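Side-chain contacts in thermosome subunit (Methanococcoides burtonii, PDB 3AQ1), which probably binds and hydrolyses ATP to help unfolded proteins fold, as group II chaperonins of the TCP-1 family generally do: residues A[90-95]-A[370-375]; A[176-181]-A[251-256]; A[260-265]-A[299-304]; A[394-399]-A[416-421]. All blocks are in the same frame, centred on the assembly; numbering follows the deposited sequence.

Contact 1: A[90-95]-A[370-375]; sequences ETITIA and SLRLSE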
loop_
_atom_site.group_PDB
_atom_site.type_symbol
_atom_site.label_atom_id
_atom_site.label_comp_id
_atom_site.label_asym_id
_atom_site.label_seq_id
_atom_site.Cartn_x
_atom_site.Cartn_y
_atom_site.Cartn_z
ATOM N N GLU A 90 18.819 -6.622 8.199
ATOM C CA GLU A 90 18.608 -7.734 7.274
ATOM C C GLU A 90 18.912 -9.061 7.945
ATOM O O GLU A 90 18.460 -10.113 7.501
ATOM C CB GLU A 90 19.469 -7.582 6.026
ATOM C CG GLU A 90 18.704 -7.842 4.749
ATOM C CD GLU A 90 18.635 -6.614 3.866
ATOM O OE1 GLU A 90 19.689 -5.963 3.685
ATOM O OE2 GLU A 90 17.537 -6.302 3.352
ATOM N N THR A 91 19.678 -8.991 9.026
ATOM C CA THR A 91 20.066 -10.164 9.794
ATOM C C THR A 91 19.038 -10.534 10.866
ATOM O O THR A 91 18.892 -11.699 11.193
ATOM C CB THR A 91 21.474 -9.970 10.434
ATOM O OG1 THR A 91 22.493 -10.319 9.482
ATOM C CG2 THR A 91 21.636 -10.819 11.701
ATOM N N ILE A 92 18.319 -9.551 11.404
ATOM C CA ILE A 92 17.378 -9.805 12.504
ATOM C C ILE A 92 15.899 -9.711 12.117
ATOM O O ILE A 92 15.018 -9.780 12.977
ATOM C CB ILE A 92 17.617 -8.846 13.677
ATOM C CG1 ILE A 92 16.980 -7.489 13.394
ATOM C CG2 ILE A 92 19.098 -8.680 13.920
ATOM C CD1 ILE A 92 16.841 -6.620 14.615
ATOM N N THR A 93 15.628 -9.545 10.827
ATOM C CA THR A 93 14.258 -9.462 10.341
ATOM C C THR A 93 13.647 -10.836 10.187
ATOM O O THR A 93 14.359 -11.834 10.110
ATOM C CB THR A 93 14.192 -8.784 8.981
ATOM O OG1 THR A 93 15.274 -9.256 8.176
ATOM C CG2 THR A 93 14.312 -7.295 9.134
ATOM N N ILE A 94 12.320 -10.871 10.136
ATOM C CA ILE A 94 11.567 -12.100 9.936
ATOM C C ILE A 94 11.146 -12.144 8.486
ATOM O O ILE A 94 10.598 -11.172 7.978
ATOM C CB ILE A 94 10.308 -12.099 10.802
ATOM C CG1 ILE A 94 10.683 -11.866 12.273
ATOM C CG2 ILE A 94 9.506 -13.374 10.591
ATOM C CD1 ILE A 94 9.546 -12.041 13.235
ATOM N N ALA A 95 11.414 -13.261 7.817
ATOM C CA ALA A 95 11.137 -13.381 6.381
ATOM C C ALA A 95 9.693 -13.746 6.101
ATOM O O ALA A 95 9.112 -14.623 6.756
ATOM C CB ALA A 95 12.080 -14.390 5.710
ATOM N N SER A 370 20.935 -1.237 18.736
ATOM C CA SER A 370 21.809 -0.558 19.692
ATOM C C SER A 370 22.841 -1.499 20.281
ATOM O O SER A 370 24.027 -1.175 20.351
ATOM C CB SER A 370 20.996 0.055 20.816
ATOM O OG SER A 370 21.849 0.539 21.836
ATOM N N LEU A 371 22.384 -2.668 20.714
ATOM C CA LEU A 371 23.282 -3.656 21.287
ATOM C C LEU A 371 24.356 -4.089 20.284
ATOM O O LEU A 371 25.547 -4.021 20.568
ATOM C CB LEU A 371 22.496 -4.865 21.778
ATOM C CG LEU A 371 23.352 -6.058 22.195
ATOM C CD1 LEU A 371 24.006 -5.778 23.542
ATOM C CD2 LEU A 371 22.527 -7.328 22.245
ATOM N N ARG A 372 23.934 -4.530 19.106
ATOM C CA ARG A 372 24.869 -5.037 18.114
ATOM C C ARG A 372 25.724 -3.944 17.519
ATOM O O ARG A 372 26.758 -4.216 16.921
ATOM C CB ARG A 372 24.128 -5.745 16.996
ATOM C CG ARG A 372 23.444 -7.005 17.431
ATOM C CD ARG A 372 22.443 -7.416 16.374
ATOM N NE ARG A 372 21.775 -8.663 16.715
ATOM C CZ ARG A 372 22.035 -9.823 16.130
ATOM N NH1 ARG A 372 22.943 -9.887 15.165
ATOM N NH2 ARG A 372 21.380 -10.912 16.503
ATOM N N LEU A 373 25.296 -2.701 17.665
ATOM C CA LEU A 373 26.056 -1.617 17.069
ATOM C C LEU A 373 27.064 -1.096 18.081
ATOM O O LEU A 373 28.035 -0.438 17.719
ATOM C CB LEU A 373 25.129 -0.503 16.579
ATOM C CG LEU A 373 25.783 0.587 15.735
ATOM C CD1 LEU A 373 26.375 -0.018 14.476
ATOM C CD2 LEU A 373 24.772 1.682 15.406
ATOM N N SER A 374 26.822 -1.396 19.354
ATOM C CA SER A 374 27.773 -1.073 20.413
ATOM C C SER A 374 28.872 -2.117 20.427
ATOM O O SER A 374 29.987 -1.851 20.869
ATOM C CB SER A 374 27.089 -1.002 21.781
ATOM O OG SER A 374 26.572 0.294 22.026
ATOM N N GLU A 375 28.545 -3.311 19.944
ATOM C CA GLU A 375 29.543 -4.350 19.757
ATOM C C GLU A 375 30.450 -3.951 18.597
ATOM O O GLU A 375 31.678 -4.047 18.692
ATOM C CB GLU A 375 28.878 -5.707 19.501
ATOM C CG GLU A 375 28.880 -6.634 20.710
ATOM C CD GLU A 375 27.613 -7.477 20.821
ATOM O OE1 GLU A 375 26.685 -7.284 20.007
ATOM O OE2 GLU A 375 27.539 -8.331 21.729
#

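Contact 2: A[176-181]-A[251-256]; sequences RSHPNM and MAQYYI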
loop_
_atom_site.group_PDB
_atom_site.type_symbol
_atom_site.label_atom_id
_atom_site.label_comp_id
_atom_site.label_asym_id
_atom_site.label_seq_id
_atom_site.Cartn_x
_atom_site.Cartn_y
_atom_site.Cartn_z
ATOM N N ARG A 176 -25.716 0.120 -19.351
ATOM C CA ARG A 176 -25.768 0.524 -20.755
ATOM C C ARG A 176 -26.578 1.800 -20.847
ATOM O O ARG A 176 -27.608 1.925 -20.171
ATOM C CB ARG A 176 -26.456 -0.540 -21.590
ATOM C CG ARG A 176 -25.639 -1.751 -21.873
ATOM C CD ARG A 176 -26.533 -2.813 -22.442
ATOM N NE ARG A 176 -27.435 -3.315 -21.419
ATOM C CZ ARG A 176 -28.529 -4.022 -21.670
ATOM N NH1 ARG A 176 -28.862 -4.294 -22.919
ATOM N NH2 ARG A 176 -29.295 -4.452 -20.675
ATOM N N SER A 177 -26.135 2.736 -21.686
ATOM C CA SER A 177 -26.831 4.014 -21.813
ATOM C C SER A 177 -28.164 3.884 -22.532
ATOM O O SER A 177 -29.082 4.691 -22.305
ATOM C CB SER A 177 -25.969 5.062 -22.519
ATOM O OG SER A 177 -25.793 4.711 -23.873
ATOM N N HIS A 178 -28.251 2.890 -23.414
ATOM C CA HIS A 178 -29.463 2.627 -24.197
ATOM C C HIS A 178 -29.797 1.152 -24.031
ATOM O O HIS A 178 -28.913 0.299 -24.079
ATOM C CB HIS A 178 -29.250 2.984 -25.679
ATOM C CG HIS A 178 -30.518 3.182 -26.460
ATOM N ND1 HIS A 178 -31.285 2.133 -26.924
ATOM C CD2 HIS A 178 -31.131 4.313 -26.894
ATOM C CE1 HIS A 178 -32.320 2.608 -27.595
ATOM N NE2 HIS A 178 -32.252 3.928 -27.592
ATOM N N PRO A 179 -31.079 0.847 -23.823
ATOM C CA PRO A 179 -31.510 -0.511 -23.476
ATOM C C PRO A 179 -31.426 -1.480 -24.653
ATOM O O PRO A 179 -31.470 -2.698 -24.448
ATOM C CB PRO A 179 -32.971 -0.322 -23.061
ATOM C CG PRO A 179 -33.161 1.151 -22.934
ATOM C CD PRO A 179 -32.204 1.787 -23.864
ATOM N N ASN A 180 -31.306 -0.966 -25.871
ATOM C CA ASN A 180 -31.195 -1.874 -27.008
ATOM C C ASN A 180 -29.759 -2.245 -27.345
ATOM O O ASN A 180 -29.525 -2.999 -28.279
ATOM C CB ASN A 180 -31.962 -1.357 -28.231
ATOM C CG ASN A 180 -33.449 -1.211 -27.957
ATOM O OD1 ASN A 180 -33.978 -1.813 -27.018
ATOM N ND2 ASN A 180 -34.130 -0.401 -28.761
ATOM N N MET A 181 -28.805 -1.733 -26.570
ATOM C CA MET A 181 -27.409 -2.119 -26.737
ATOM C C MET A 181 -27.234 -3.558 -26.288
ATOM O O MET A 181 -27.971 -4.024 -25.435
ATOM C CB MET A 181 -26.508 -1.186 -25.945
ATOM C CG MET A 181 -26.583 0.242 -26.424
ATOM S SD MET A 181 -25.639 1.378 -25.410
ATOM C CE MET A 181 -25.745 2.873 -26.374
ATOM N N MET A 251 -29.645 11.072 -29.700
ATOM C CA MET A 251 -29.643 10.670 -31.092
ATOM C C MET A 251 -28.345 9.930 -31.428
ATOM O O MET A 251 -28.362 8.893 -32.080
ATOM C CB MET A 251 -29.841 11.883 -31.989
ATOM C CG MET A 251 -30.267 11.525 -33.392
ATOM S SD MET A 251 -31.984 11.001 -33.529
ATOM C CE MET A 251 -32.808 12.425 -32.822
ATOM N N ALA A 252 -27.219 10.450 -30.955
ATOM C CA ALA A 252 -25.965 9.728 -31.070
ATOM C C ALA A 252 -26.029 8.348 -30.396
ATOM O O ALA A 252 -25.352 7.411 -30.816
ATOM C CB ALA A 252 -24.827 10.547 -30.512
ATOM N N GLN A 253 -26.832 8.214 -29.348
ATOM C CA GLN A 253 -26.962 6.912 -28.725
ATOM C C GLN A 253 -27.730 5.965 -29.626
ATOM O O GLN A 253 -27.473 4.768 -29.639
ATOM C CB GLN A 253 -27.656 7.015 -27.386
ATOM C CG GLN A 253 -26.787 7.526 -26.270
ATOM C CD GLN A 253 -27.491 7.419 -24.948
ATOM O OE1 GLN A 253 -27.381 8.291 -24.099
ATOM N NE2 GLN A 253 -28.240 6.348 -24.778
ATOM N N TYR A 254 -28.670 6.508 -30.388
ATOM C CA TYR A 254 -29.472 5.694 -31.298
ATOM C C TYR A 254 -28.631 5.076 -32.433
ATOM O O TYR A 254 -28.736 3.886 -32.720
ATOM C CB TYR A 254 -30.639 6.510 -31.860
ATOM C CG TYR A 254 -31.448 5.760 -32.889
ATOM C CD1 TYR A 254 -32.231 4.680 -32.522
ATOM C CD2 TYR A 254 -31.417 6.125 -34.236
ATOM C CE1 TYR A 254 -32.962 3.987 -33.454
ATOM C CE2 TYR A 254 -32.146 5.439 -35.174
ATOM C CZ TYR A 254 -32.922 4.365 -34.781
ATOM O OH TYR A 254 -33.666 3.660 -35.703
ATOM N N TYR A 255 -27.795 5.896 -33.060
ATOM C CA TYR A 255 -26.870 5.443 -34.096
ATOM C C TYR A 255 -25.843 4.454 -33.568
ATOM O O TYR A 255 -25.558 3.436 -34.207
ATOM C CB TYR A 255 -26.161 6.644 -34.726
ATOM C CG TYR A 255 -27.120 7.575 -35.415
ATOM C CD1 TYR A 255 -28.173 7.079 -36.173
ATOM C CD2 TYR A 255 -26.976 8.947 -35.317
ATOM C CE1 TYR A 255 -29.064 7.925 -36.806
ATOM C CE2 TYR A 255 -27.859 9.804 -35.951
ATOM C CZ TYR A 255 -28.899 9.287 -36.689
ATOM O OH TYR A 255 -29.775 10.141 -37.312
ATOM N N ILE A 256 -25.282 4.770 -32.404
ATOM C CA ILE A 256 -24.295 3.915 -31.769
ATOM C C ILE A 256 -24.960 2.596 -31.432
ATOM O O ILE A 256 -24.416 1.518 -31.674
ATOM C CB ILE A 256 -23.722 4.573 -30.498
ATOM C CG1 ILE A 256 -22.993 5.862 -30.868
ATOM C CG2 ILE A 256 -22.764 3.635 -29.788
ATOM C CD1 ILE A 256 -22.423 6.578 -29.692
#

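Contact 3: A[260-265]-A[299-304]; sequences GIYAVR and GLVEEK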
loop_
_atom_site.group_PDB
_atom_site.type_symbol
_atom_site.label_atom_id
_atom_site.label_comp_id
_atom_site.label_asym_id
_atom_site.label_seq_id
_atom_site.Cartn_x
_atom_site.Cartn_y
_atom_site.Cartn_z
ATOM N N GLY A 260 -24.667 -1.732 -32.979
ATOM C CA GLY A 260 -24.352 -2.864 -32.116
ATOM C C GLY A 260 -23.334 -2.565 -31.018
ATOM O O GLY A 260 -22.673 -3.467 -30.482
ATOM N N ILE A 261 -23.225 -1.290 -30.665
ATOM C CA ILE A 261 -22.218 -0.839 -29.706
ATOM C C ILE A 261 -22.688 -0.668 -28.246
ATOM O O ILE A 261 -23.655 0.031 -27.947
ATOM C CB ILE A 261 -21.503 0.436 -30.215
ATOM C CG1 ILE A 261 -20.838 0.153 -31.563
ATOM C CG2 ILE A 261 -20.454 0.880 -29.231
ATOM C CD1 ILE A 261 -20.026 1.311 -32.089
ATOM N N TYR A 262 -21.977 -1.340 -27.348
ATOM C CA TYR A 262 -22.188 -1.228 -25.911
ATOM C C TYR A 262 -21.556 0.083 -25.417
ATOM O O TYR A 262 -20.317 0.201 -25.359
ATOM C CB TYR A 262 -21.520 -2.420 -25.215
ATOM C CG TYR A 262 -21.818 -2.582 -23.733
ATOM C CD1 TYR A 262 -21.403 -1.631 -22.794
ATOM C CD2 TYR A 262 -22.478 -3.711 -23.267
ATOM C CE1 TYR A 262 -21.663 -1.801 -21.441
ATOM C CE2 TYR A 262 -22.739 -3.884 -21.926
ATOM C CZ TYR A 262 -22.338 -2.929 -21.021
ATOM O OH TYR A 262 -22.616 -3.135 -19.695
ATOM N N ALA A 263 -22.390 1.071 -25.084
ATOM C CA ALA A 263 -21.866 2.348 -24.600
ATOM C C ALA A 263 -22.372 2.707 -23.211
ATOM O O ALA A 263 -23.521 2.458 -22.872
ATOM C CB ALA A 263 -22.148 3.481 -25.589
ATOM N N VAL A 264 -21.504 3.286 -22.396
ATOM C CA VAL A 264 -21.945 3.818 -21.120
ATOM C C VAL A 264 -21.585 5.294 -21.056
ATOM O O VAL A 264 -20.536 5.689 -21.524
ATOM C CB VAL A 264 -21.368 3.035 -19.910
ATOM C CG1 VAL A 264 -21.195 1.554 -20.246
ATOM C CG2 VAL A 264 -20.061 3.582 -19.535
ATOM N N ARG A 265 -22.471 6.105 -20.488
ATOM C CA ARG A 265 -22.230 7.534 -20.347
ATOM C C ARG A 265 -21.836 7.874 -18.913
ATOM O O ARG A 265 -21.994 7.054 -18.017
ATOM C CB ARG A 265 -23.480 8.319 -20.730
ATOM C CG ARG A 265 -24.574 8.263 -19.690
ATOM C CD ARG A 265 -25.950 8.652 -20.250
ATOM N NE ARG A 265 -26.959 8.613 -19.201
ATOM C CZ ARG A 265 -27.359 9.682 -18.522
ATOM N NH1 ARG A 265 -26.861 10.879 -18.803
ATOM N NH2 ARG A 265 -28.266 9.557 -17.567
ATOM N N GLY A 299 -11.372 -9.580 -22.977
ATOM C CA GLY A 299 -12.080 -10.806 -23.284
ATOM C C GLY A 299 -13.589 -10.634 -23.351
ATOM O O GLY A 299 -14.255 -11.173 -24.249
ATOM N N LEU A 300 -14.140 -9.886 -22.402
ATOM C CA LEU A 300 -15.586 -9.804 -22.268
ATOM C C LEU A 300 -16.039 -8.516 -21.580
ATOM O O LEU A 300 -15.474 -8.094 -20.587
ATOM C CB LEU A 300 -16.113 -11.027 -21.495
ATOM C CG LEU A 300 -17.606 -11.132 -21.163
ATOM C CD1 LEU A 300 -18.445 -11.186 -22.421
ATOM C CD2 LEU A 300 -17.883 -12.347 -20.291
ATOM N N VAL A 301 -17.070 -7.900 -22.130
ATOM C CA VAL A 301 -17.745 -6.808 -21.475
ATOM C C VAL A 301 -19.225 -7.144 -21.424
ATOM O O VAL A 301 -19.827 -7.389 -22.458
ATOM C CB VAL A 301 -17.535 -5.501 -22.220
ATOM C CG1 VAL A 301 -18.531 -4.451 -21.721
ATOM C CG2 VAL A 301 -16.099 -5.039 -22.041
ATOM N N GLU A 302 -19.801 -7.194 -20.224
ATOM C CA GLU A 302 -21.231 -7.480 -20.086
ATOM C C GLU A 302 -21.870 -6.802 -18.890
ATOM O O GLU A 302 -21.201 -6.470 -17.918
ATOM C CB GLU A 302 -21.501 -8.979 -20.010
ATOM C CG GLU A 302 -21.016 -9.637 -18.763
ATOM C CD GLU A 302 -21.572 -11.040 -18.598
ATOM O OE1 GLU A 302 -22.675 -11.313 -19.124
ATOM O OE2 GLU A 302 -20.916 -11.861 -17.919
ATOM N N GLU A 303 -23.171 -6.581 -18.998
ATOM C CA GLU A 303 -23.977 -6.029 -17.921
ATOM C C GLU A 303 -24.574 -7.189 -17.141
ATOM O O GLU A 303 -25.361 -7.967 -17.685
ATOM C CB GLU A 303 -25.093 -5.170 -18.512
ATOM C CG GLU A 303 -25.832 -4.297 -17.526
ATOM C CD GLU A 303 -26.945 -3.503 -18.206
ATOM O OE1 GLU A 303 -26.621 -2.456 -18.809
ATOM O OE2 GLU A 303 -28.130 -3.920 -18.150
ATOM N N LYS A 304 -24.177 -7.328 -15.878
ATOM C CA LYS A 304 -24.745 -8.345 -14.996
ATOM C C LYS A 304 -25.754 -7.701 -14.074
ATOM O O LYS A 304 -25.613 -6.527 -13.708
ATOM C CB LYS A 304 -23.673 -9.040 -14.151
ATOM C CG LYS A 304 -22.807 -10.046 -14.893
ATOM C CD LYS A 304 -22.093 -10.987 -13.917
ATOM C CE LYS A 304 -21.842 -12.362 -14.550
ATOM N NZ LYS A 304 -21.504 -13.410 -13.535
#

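Contact 4: A[394-399]-A[416-421]; sequences ALEVIP and ELRSQH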
loop_
_atom_site.group_PDB
_atom_site.type_symbol
_atom_site.label_atom_id
_atom_site.label_comp_id
_atom_site.label_asym_id
_atom_site.label_seq_id
_atom_site.Cartn_x
_atom_site.Cartn_y
_atom_site.Cartn_z
ATOM N N ALA A 394 21.833 6.486 20.751
ATOM C CA ALA A 394 20.674 7.300 20.435
ATOM C C ALA A 394 19.478 6.409 20.138
ATOM O O ALA A 394 18.331 6.755 20.456
ATOM C CB ALA A 394 20.977 8.208 19.261
ATOM N N LEU A 395 19.754 5.258 19.531
ATOM C CA LEU A 395 18.709 4.315 19.166
ATOM C C LEU A 395 17.759 4.007 20.329
ATOM O O LEU A 395 16.550 3.924 20.147
ATOM C CB LEU A 395 19.338 3.037 18.628
ATOM C CG LEU A 395 19.904 3.278 17.230
ATOM C CD1 LEU A 395 20.582 2.035 16.678
ATOM C CD2 LEU A 395 18.786 3.761 16.293
ATOM N N GLU A 396 18.305 3.855 21.530
ATOM C CA GLU A 396 17.490 3.487 22.679
ATOM C C GLU A 396 16.568 4.598 23.135
ATOM O O GLU A 396 15.842 4.441 24.103
ATOM C CB GLU A 396 18.352 3.024 23.841
ATOM C CG GLU A 396 19.024 1.690 23.587
ATOM C CD GLU A 396 19.820 1.188 24.787
ATOM O OE1 GLU A 396 20.464 2.013 25.500
ATOM O OE2 GLU A 396 19.801 -0.047 24.992
ATOM N N VAL A 397 16.581 5.713 22.424
ATOM C CA VAL A 397 15.688 6.803 22.762
ATOM C C VAL A 397 14.262 6.431 22.359
ATOM O O VAL A 397 13.297 6.910 22.947
ATOM C CB VAL A 397 16.114 8.114 22.088
ATOM C CG1 VAL A 397 15.771 8.100 20.582
ATOM C CG2 VAL A 397 15.444 9.274 22.778
ATOM N N ILE A 398 14.138 5.557 21.367
ATOM C CA ILE A 398 12.830 5.109 20.888
ATOM C C ILE A 398 12.086 4.296 21.943
ATOM O O ILE A 398 10.962 4.632 22.293
ATOM C CB ILE A 398 12.930 4.320 19.530
ATOM C CG1 ILE A 398 13.000 5.276 18.340
ATOM C CG2 ILE A 398 11.724 3.458 19.321
ATOM C CD1 ILE A 398 14.171 6.208 18.359
ATOM N N PRO A 399 12.708 3.226 22.466
ATOM C CA PRO A 399 12.050 2.456 23.531
ATOM C C PRO A 399 11.830 3.308 24.774
ATOM O O PRO A 399 10.821 3.133 25.450
ATOM C CB PRO A 399 13.067 1.366 23.875
ATOM C CG PRO A 399 14.098 1.431 22.832
ATOM C CD PRO A 399 14.094 2.794 22.258
ATOM N N GLU A 416 15.007 -4.511 31.568
ATOM C CA GLU A 416 14.357 -5.729 31.134
ATOM C C GLU A 416 14.556 -5.979 29.630
ATOM O O GLU A 416 14.721 -7.126 29.215
ATOM C CB GLU A 416 12.879 -5.701 31.538
ATOM C CG GLU A 416 12.058 -6.878 31.054
ATOM C CD GLU A 416 12.552 -8.192 31.621
ATOM O OE1 GLU A 416 13.455 -8.151 32.486
ATOM O OE2 GLU A 416 12.041 -9.259 31.202
ATOM N N LEU A 417 14.559 -4.919 28.817
ATOM C CA LEU A 417 14.808 -5.094 27.381
ATOM C C LEU A 417 16.245 -5.527 27.102
ATOM O O LEU A 417 16.485 -6.413 26.278
ATOM C CB LEU A 417 14.447 -3.850 26.560
ATOM C CG LEU A 417 12.943 -3.585 26.437
ATOM C CD1 LEU A 417 12.660 -2.255 25.777
ATOM C CD2 LEU A 417 12.222 -4.719 25.720
ATOM N N ARG A 418 17.197 -4.917 27.797
ATOM C CA ARG A 418 18.594 -5.301 27.630
ATOM C C ARG A 418 18.838 -6.728 28.061
ATOM O O ARG A 418 19.551 -7.466 27.388
ATOM C CB ARG A 418 19.526 -4.350 28.371
ATOM C CG ARG A 418 19.719 -3.046 27.628
ATOM C CD ARG A 418 20.928 -2.331 28.115
ATOM N NE ARG A 418 21.134 -1.080 27.405
ATOM C CZ ARG A 418 22.192 -0.301 27.590
ATOM N NH1 ARG A 418 23.129 -0.663 28.460
ATOM N NH2 ARG A 418 22.316 0.829 26.908
ATOM N N SER A 419 18.246 -7.117 29.185
ATOM C CA SER A 419 18.409 -8.468 29.686
ATOM C C SER A 419 17.916 -9.444 28.626
ATOM O O SER A 419 18.665 -10.293 28.149
ATOM C CB SER A 419 17.640 -8.651 30.995
ATOM O OG SER A 419 17.484 -10.026 31.314
ATOM N N GLN A 420 16.661 -9.298 28.227
ATOM C CA GLN A 420 16.090 -10.211 27.255
ATOM C C GLN A 420 16.818 -10.224 25.908
ATOM O O GLN A 420 17.024 -11.283 25.323
ATOM C CB GLN A 420 14.593 -9.964 27.091
ATOM C CG GLN A 420 13.804 -10.615 28.192
ATOM C CD GLN A 420 12.370 -10.837 27.802
ATOM O OE1 GLN A 420 11.452 -10.352 28.469
ATOM N NE2 GLN A 420 12.159 -11.562 26.703
ATOM N N HIS A 421 17.224 -9.062 25.416
ATOM C CA HIS A 421 17.976 -9.034 24.169
ATOM C C HIS A 421 19.382 -9.623 24.291
ATOM O O HIS A 421 19.791 -10.433 23.450
ATOM C CB HIS A 421 17.981 -7.636 23.568
ATOM C CG HIS A 421 16.752 -7.342 22.769
ATOM N ND1 HIS A 421 16.740 -7.362 21.391
ATOM C CD2 HIS A 421 15.484 -7.072 23.155
ATOM C CE1 HIS A 421 15.520 -7.096 20.963
ATOM N NE2 HIS A 421 14.738 -6.918 22.012
#

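Contact 1: A[90-95]-A[370-375]
In the helical equatorial domain of the group II chaperonin fold, the last turn of helix 71-92 meets helix 364-378 where T91 and I92 touch the side chain of R372. The contact illustrates how an arginine can pack through the flat face of its head group while its NE is paired with an acid of its own helix. CG2 of I92 sits over the centre of the guanidinium, 3.8 Å from R372 CZ, and the two side chains run alongside one another in opposite directions. With I92 CG1 placed between the backbone N and the carbonyl carbon (chi1 80°), CG2 becomes the branch that faces the arginine. T91 adds a second methyl, its CG2 lying 3.8 Å from R372 NH1 and approaching obliquely. On the other side of the contact, the R372 chain is stretched out from CG to NE (chi3 178°), and this length spans the gap between backbones whose nearest CA atoms, those of I92 and R372, are 10.5 Å apart. The charge is paired within its own helix, since NE forms a salt bridge with E368, and I88 one turn before I92 also touches the arginine. L373 extends the meeting of the two helices by packing on K84 and C85. With just 93 Å² buried, this is a shallow surface contact of the helix-on-helix kind found in the largely helical equatorial domains of chaperonins.

Contact 2: A[176-181]-A[251-256]
In the apical domain, the loop between strands 169-172 and 184-193 packs on helix 250-258, with S177 and H178 meeting the side-chain amide of Q253. Among the polar contacts, Q253 NE2 donates a weak, bent hydrogen bond to S177 O, 3.1 Å long (140° at the hydrogen). S177 OG lies close to the same amide but at an angle too poor for bonding, and is instead weakly bonded to A263 O. The Q253 chain extends beyond CG (chi2 -172°), which carries the amide out from the helix to the loop. In the packing, Q253 NE2 lies 3.6 Å from H178 CB and 4.1 Å from H178 CD2 at the ring edge, with amide and ring planes almost perpendicular. M181 CE meets the helix backbone instead, 4.2 Å from Q253 O. Bonds inside the loop shape its side: H178 to M181 form a type I turn, N180 N reaches H178 ND1 in the ring plane at 3.3 Å, and R176 NH1 donates to M181 O. Shortening Q253 to an alanine is likely to leave S177 O without this donor and open a gap beside H178. A weak amide-to-carbonyl bond at a buried glutamine would hold the loop only lightly.

Contact 3: A[260-265]-A[299-304]
Within the mixed beta-sheet of the chaperonin apical domain, Y262 of strand 262-264 reaches over to V301 and E303 of strand 300-305. The two strands are not paired with each other: their axes come no closer than 9.2 Å and run at 64°, so side chains bridge the space. V301 CG1 stands above the middle of the Y262 ring, 4.0 Å from its centroid and only 4° from the ring normal, a CH-pi contact made squarely on one face. This methyl is the branch anti to the V301 backbone N (chi1 166°), which turns it toward the tyrosine. The far end of the ring meets the next part of the strand. Y262 OH lies 3.4 Å from E303 CB in van der Waals contact, while E303 N comes to the ring edge near its plane, 4.0 Å from Y262 CE2. The side chains of Y262 and E303 cross at about a right angle. Their polar ends look to other partners: Y262 OH is hydrogen-bonded to T312 OG1 on the adjacent strand 310-317, and E303 OE2 forms a salt bridge with R176. V185 and R176 also touch the tyrosine. Chemically, then, the contact is apolar packing against an aromatic face, and the buried hydroxyl and carboxylate at its margin are each satisfied by a neighbour, so neither depends on the other for its polar bonding.

Contact 4: A[394-399]-A[416-421]
R418 NH2 donates to E396 OE1 at 2.6 Å, the shorter arm of a two-bonded salt bridge, and R418 NE donates to E396 OE2 at 2.9 Å. The arginine presents its NE side, one nitrogen to each carboxylate oxygen. OE2 receives NE on its syn lone pair; OE1 is likewise met on the syn side, with NH2 slightly out of the carboxylate plane. Both bonds are fairly straight, the shorter with an angle of 160° at the hydrogen, and the two flat groups lie 30° apart, close to coplanar. Such a paired grip limits rotation of both groups at once. E396 lies in the type I turn from A394 to V397 that joins helix 383-394 to helix 397-405, and R418 comes from helix 410-422, so the bridge ties a helix-to-helix corner of the equatorial domain to the next helix in the chain. The side chains meet at about a right angle: E396 is extended beyond CG (chi2 -176°), and R418, stretched from CG to NE, comes across its end. A glutamine in place of E396 would probably leave the charge of R418 without its carboxylate mate and weaken the tie between turn and helix. The remaining contact is apolar and buried. P399 CB, in the first turn of helix 397-405, faces L417 CD1 at 4.1 Å; P399 lies about one turn beyond E396, while L417 directly precedes R418. M414, a turn before R418 on the same helix, touches both E396 and P399, and V437 packs on L417.

From the N-terminal side, the chain leaves the equatorial domain after residues 90-95 and returns to it before 370-375, so contact 1 closes a long loop that holds contacts 2 and 3 nested inside it. Those two lie in series in the apical domain: contact 2 joins the loop 176-181 to helix 250-258, 70 residues on, and contact 3 closes a shorter loop of 34 residues between strands 262-264 and 300-305. Their centres are 11 Å apart, and S177 N probably bonds to A263 O between them. Contact 4 follows contact 1 in series, closing a short helical loop, and touches it where S370 packs on E396. No pair crosses. The equatorial and apical pairs sit on opposite sides of the chain's centre.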